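Local atomic coordinates of dally-like, isoform A (Drosophila melanogaster, PDB entry 6XTZ), a protein that probably acts as a GPI-anchored cell-surface heparan sulfate proteoglycan of the glypican family, binding Wnt and Hedgehog proteins and sheltering the palmitoleate of Wnt. Residues F265-D277 with I449-S461. The protein carries 5 engineered substitutions. Numbering follows the deposited sequence.
Sequences FDSEWENFAMAMD and IRQRVKDYKKFWS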
# COMPACT_ATOMS: atom_id res chain seq x y z
N PHE A 265 -4.88 7.65 9.05
CA PHE A 265 -4.06 6.69 8.33
C PHE A 265 -4.85 5.43 7.99
O PHE A 265 -4.62 4.82 6.94
CB PHE A 265 -2.83 6.34 9.17
CG PHE A 265 -1.76 5.62 8.40
CD1 PHE A 265 -0.85 6.32 7.63
CD2 PHE A 265 -1.65 4.24 8.46
CE1 PHE A 265 0.14 5.67 6.92
CE2 PHE A 265 -0.66 3.57 7.76
CZ PHE A 265 0.24 4.29 6.99
N ASP A 266 -5.79 5.04 8.86
CA ASP A 266 -6.63 3.88 8.58
C ASP A 266 -7.54 4.13 7.38
O ASP A 266 -7.68 3.26 6.51
CB ASP A 266 -7.45 3.53 9.82
CG ASP A 266 -8.57 2.56 9.52
OD1 ASP A 266 -8.30 1.49 8.94
OD2 ASP A 266 -9.73 2.88 9.87
N SER A 267 -8.16 5.31 7.32
CA SER A 267 -9.09 5.58 6.22
C SER A 267 -8.37 5.67 4.89
O SER A 267 -8.85 5.15 3.88
CB SER A 267 -9.88 6.86 6.51
OG SER A 267 -9.03 7.99 6.56
N GLU A 268 -7.20 6.33 4.87
CA GLU A 268 -6.43 6.40 3.63
C GLU A 268 -5.85 5.05 3.24
O GLU A 268 -5.66 4.78 2.05
CB GLU A 268 -5.32 7.45 3.76
CG GLU A 268 -5.83 8.87 3.95
CD GLU A 268 -6.59 9.40 2.75
OE1 GLU A 268 -6.48 8.81 1.65
OE2 GLU A 268 -7.30 10.42 2.90
N TRP A 269 -5.56 4.19 4.22
CA TRP A 269 -5.12 2.84 3.92
C TRP A 269 -6.19 2.08 3.15
O TRP A 269 -5.87 1.30 2.24
CB TRP A 269 -4.75 2.10 5.21
CG TRP A 269 -4.13 0.75 5.00
CD1 TRP A 269 -4.78 -0.45 4.96
CD2 TRP A 269 -2.74 0.46 4.82
NE1 TRP A 269 -3.88 -1.47 4.77
CE2 TRP A 269 -2.62 -0.93 4.67
CE3 TRP A 269 -1.59 1.25 4.76
CZ2 TRP A 269 -1.39 -1.56 4.47
CZ3 TRP A 269 -0.37 0.63 4.57
CH2 TRP A 269 -0.28 -0.76 4.42
N GLU A 270 -7.46 2.29 3.49
CA GLU A 270 -8.54 1.70 2.72
C GLU A 270 -8.59 2.26 1.31
O GLU A 270 -8.83 1.52 0.35
CB GLU A 270 -9.88 1.92 3.44
CG GLU A 270 -10.01 1.18 4.76
CD GLU A 270 -11.40 1.29 5.35
OE1 GLU A 270 -12.28 1.89 4.71
OE2 GLU A 270 -11.61 0.76 6.47
N ASN A 271 -8.37 3.57 1.16
CA ASN A 271 -8.29 4.15 -0.18
C ASN A 271 -7.13 3.56 -0.96
O ASN A 271 -7.23 3.33 -2.17
CB ASN A 271 -8.15 5.68 -0.09
CG ASN A 271 -9.38 6.34 0.50
OD1 ASN A 271 -10.47 5.77 0.51
ND2 ASN A 271 -9.21 7.56 1.00
N PHE A 272 -6.00 3.32 -0.29
CA PHE A 272 -4.87 2.67 -0.94
C PHE A 272 -5.23 1.27 -1.41
O PHE A 272 -4.88 0.87 -2.52
CB PHE A 272 -3.67 2.62 0.01
CG PHE A 272 -2.62 1.62 -0.37
CD1 PHE A 272 -1.70 1.90 -1.36
CD2 PHE A 272 -2.56 0.38 0.26
CE1 PHE A 272 -0.73 0.98 -1.72
CE2 PHE A 272 -1.60 -0.55 -0.10
CZ PHE A 272 -0.69 -0.25 -1.09
N ALA A 273 -5.93 0.50 -0.57
CA ALA A 273 -6.29 -0.87 -0.94
C ALA A 273 -7.29 -0.88 -2.09
O ALA A 273 -7.24 -1.77 -2.95
CB ALA A 273 -6.85 -1.61 0.27
N MET A 274 -8.21 0.08 -2.12
CA MET A 274 -9.18 0.13 -3.21
C MET A 274 -8.53 0.57 -4.51
O MET A 274 -8.89 0.08 -5.59
CB MET A 274 -10.34 1.06 -2.83
CG MET A 274 -11.21 0.54 -1.70
SD MET A 274 -12.63 1.59 -1.34
CE MET A 274 -11.82 3.10 -0.80
N ALA A 275 -7.57 1.49 -4.44
CA ALA A 275 -6.87 1.91 -5.64
C ALA A 275 -5.93 0.82 -6.15
O ALA A 275 -5.76 0.66 -7.36
CB ALA A 275 -6.10 3.21 -5.38
N MET A 276 -5.32 0.06 -5.23
CA MET A 276 -4.49 -1.06 -5.64
C MET A 276 -5.30 -2.13 -6.35
O MET A 276 -4.83 -2.74 -7.32
CB MET A 276 -3.78 -1.66 -4.43
CG MET A 276 -2.59 -0.85 -3.94
SD MET A 276 -1.15 -0.99 -5.02
CE MET A 276 -0.69 -2.69 -4.74
N ASP A 277 -6.52 -2.39 -5.88
CA ASP A 277 -7.36 -3.39 -6.52
C ASP A 277 -7.80 -2.94 -7.91
O ASP A 277 -8.00 -3.78 -8.80
CB ASP A 277 -8.58 -3.70 -5.65
CG ASP A 277 -9.33 -4.93 -6.11
OD1 ASP A 277 -8.82 -6.05 -5.91
OD2 ASP A 277 -10.44 -4.78 -6.67
N ILE A 449 -0.33 -10.28 -4.82
CA ILE A 449 -0.35 -8.97 -4.17
C ILE A 449 -1.78 -8.48 -4.00
O ILE A 449 -2.16 -7.97 -2.93
CB ILE A 449 0.50 -7.97 -4.97
CG1 ILE A 449 1.98 -8.33 -4.86
CG2 ILE A 449 0.23 -6.55 -4.51
CD1 ILE A 449 2.86 -7.57 -5.83
N ARG A 450 -2.61 -8.64 -5.04
CA ARG A 450 -3.98 -8.15 -4.98
C ARG A 450 -4.76 -8.82 -3.85
O ARG A 450 -5.54 -8.16 -3.15
CB ARG A 450 -4.68 -8.40 -6.32
CG ARG A 450 -6.12 -7.94 -6.37
CD ARG A 450 -6.79 -8.37 -7.66
NE ARG A 450 -8.14 -7.82 -7.79
CZ ARG A 450 -8.93 -8.01 -8.85
NH1 ARG A 450 -8.50 -8.74 -9.87
NH2 ARG A 450 -10.14 -7.48 -8.88
N GLN A 451 -4.55 -10.12 -3.64
CA GLN A 451 -5.27 -10.82 -2.58
C GLN A 451 -4.76 -10.41 -1.21
O GLN A 451 -5.55 -10.26 -0.27
CB GLN A 451 -5.14 -12.33 -2.78
CG GLN A 451 -5.94 -13.15 -1.77
CD GLN A 451 -7.42 -12.85 -1.82
OE1 GLN A 451 -8.02 -12.79 -2.89
NE2 GLN A 451 -8.02 -12.65 -0.65
N ARG A 452 -3.45 -10.22 -1.07
CA ARG A 452 -2.90 -9.86 0.24
C ARG A 452 -3.23 -8.41 0.59
O ARG A 452 -3.52 -8.11 1.76
CB ARG A 452 -1.39 -10.10 0.26
CG ARG A 452 -1.01 -11.56 0.09
CD ARG A 452 0.49 -11.77 0.10
NE ARG A 452 0.85 -13.14 -0.26
CZ ARG A 452 0.99 -14.13 0.60
NH1 ARG A 452 0.81 -13.92 1.90
NH2 ARG A 452 1.32 -15.35 0.17
N VAL A 453 -3.21 -7.51 -0.39
CA VAL A 453 -3.66 -6.14 -0.14
C VAL A 453 -5.14 -6.14 0.22
O VAL A 453 -5.59 -5.35 1.06
CB VAL A 453 -3.35 -5.24 -1.35
CG1 VAL A 453 -3.96 -3.86 -1.15
CG2 VAL A 453 -1.85 -5.13 -1.55
N LYS A 454 -5.91 -7.03 -0.41
CA LYS A 454 -7.31 -7.20 -0.03
C LYS A 454 -7.44 -7.67 1.42
O LYS A 454 -8.37 -7.27 2.13
CB LYS A 454 -7.98 -8.20 -0.98
CG LYS A 454 -9.49 -8.06 -1.08
CD LYS A 454 -10.07 -9.17 -1.94
CE LYS A 454 -11.43 -8.79 -2.51
NZ LYS A 454 -11.32 -7.68 -3.49
N ASP A 455 -6.50 -8.51 1.87
CA ASP A 455 -6.55 -8.99 3.25
C ASP A 455 -6.23 -7.88 4.24
O ASP A 455 -6.84 -7.80 5.31
CB ASP A 455 -5.58 -10.17 3.43
CG ASP A 455 -6.01 -11.41 2.66
OD1 ASP A 455 -7.22 -11.56 2.38
OD2 ASP A 455 -5.14 -12.24 2.35
N TYR A 456 -5.27 -7.02 3.91
CA TYR A 456 -4.83 -5.95 4.80
C TYR A 456 -5.63 -4.66 4.64
O TYR A 456 -5.20 -3.62 5.13
CB TYR A 456 -3.34 -5.65 4.58
CG TYR A 456 -2.42 -6.79 4.94
CD1 TYR A 456 -2.40 -7.32 6.22
CD2 TYR A 456 -1.55 -7.33 4.00
CE1 TYR A 456 -1.55 -8.36 6.56
CE2 TYR A 456 -0.70 -8.36 4.32
CZ TYR A 456 -0.70 -8.88 5.60
OH TYR A 456 0.15 -9.91 5.91
N LYS A 457 -6.78 -4.72 3.96
CA LYS A 457 -7.58 -3.51 3.74
C LYS A 457 -8.05 -2.92 5.06
O LYS A 457 -7.90 -1.72 5.31
CB LYS A 457 -8.76 -3.83 2.83
CG LYS A 457 -9.67 -2.64 2.53
CD LYS A 457 -10.66 -2.98 1.42
CE LYS A 457 -11.58 -1.81 1.11
NZ LYS A 457 -12.49 -1.50 2.25
N LYS A 458 -8.63 -3.76 5.93
CA LYS A 458 -9.13 -3.33 7.23
C LYS A 458 -8.13 -3.58 8.35
O LYS A 458 -8.53 -3.75 9.51
CB LYS A 458 -10.45 -4.04 7.54
CG LYS A 458 -11.54 -3.84 6.49
CD LYS A 458 -12.14 -2.45 6.57
CE LYS A 458 -13.37 -2.33 5.68
NZ LYS A 458 -14.04 -1.01 5.84
N PHE A 459 -6.83 -3.60 8.03
CA PHE A 459 -5.83 -3.98 9.02
C PHE A 459 -5.82 -3.03 10.21
O PHE A 459 -5.77 -3.48 11.36
CB PHE A 459 -4.44 -4.03 8.37
CG PHE A 459 -3.32 -4.18 9.36
CD1 PHE A 459 -2.96 -5.43 9.83
CD2 PHE A 459 -2.63 -3.07 9.82
CE1 PHE A 459 -1.94 -5.58 10.75
CE2 PHE A 459 -1.60 -3.21 10.74
CZ PHE A 459 -1.26 -4.46 11.20
N TRP A 460 -5.88 -1.73 9.95
CA TRP A 460 -5.71 -0.76 11.03
C TRP A 460 -6.94 -0.66 11.92
O TRP A 460 -6.81 -0.56 13.14
CB TRP A 460 -5.35 0.61 10.44
CG TRP A 460 -4.05 0.57 9.68
CD1 TRP A 460 -3.90 0.46 8.33
CD2 TRP A 460 -2.73 0.61 10.23
NE1 TRP A 460 -2.56 0.44 8.01
CE2 TRP A 460 -1.83 0.53 9.16
CE3 TRP A 460 -2.23 0.71 11.53
CZ2 TRP A 460 -0.44 0.55 9.34
CZ3 TRP A 460 -0.86 0.72 11.72
CH2 TRP A 460 0.02 0.64 10.63
N SER A 461 -8.14 -0.70 11.33
CA SER A 461 -9.35 -0.67 12.15
C SER A 461 -9.60 -1.99 12.86
O SER A 461 -10.37 -2.02 13.82
CB SER A 461 -10.56 -0.31 11.29
OG SER A 461 -10.76 -1.24 10.24
O HOH W 1 -7.07 -0.41 7.62
O HOH W 2 -9.93 -0.13 8.12
O HOH W 3 -6.72 -5.74 -3.82
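Trp460 drives the NE1-CD1 edge of its indole into one face of Trp269, the five-membered rings standing at 80° with NE1 of Trp460 3.2 Å from CD2 of Trp269. A second, offset edge-to-face pair follows, in which Phe265 points its CE2 edge at one face of the Trp460 six-membered ring, 3.4 Å from CZ2; Phe459 covers the opposite face. With CG anti to its backbone N (chi1 -173°), Trp269 reaches Tyr456, the first residue past helix 441-455, where NE1 donates to Tyr456 O within the ring plane (2.5 Å). Replacing Trp269 by a leucine would probably leave that carbonyl without its indole donor and the Trp460 edge without a face to rest on. This is antiparallel packing inside the elongated, all-helical glypican core, where helix 441-455 runs back along helix 263-283 before the type I turn from Tyr456 to Phe459. Before the turn, CG1 of Val453 packs on Ala273, whose CB also meets CG of Lys457 within the turn. At the partly exposed margin, Lys458 NZ forms a salt bridge to Glu270 OE2 from above the carboxylate plane (3.1 Å). Farther along, the fully extended Arg450 makes another through NE, almost straight at 165°, to Asp277 OD1 (2.7 Å), while a water joins the same oxygen to Arg450 O.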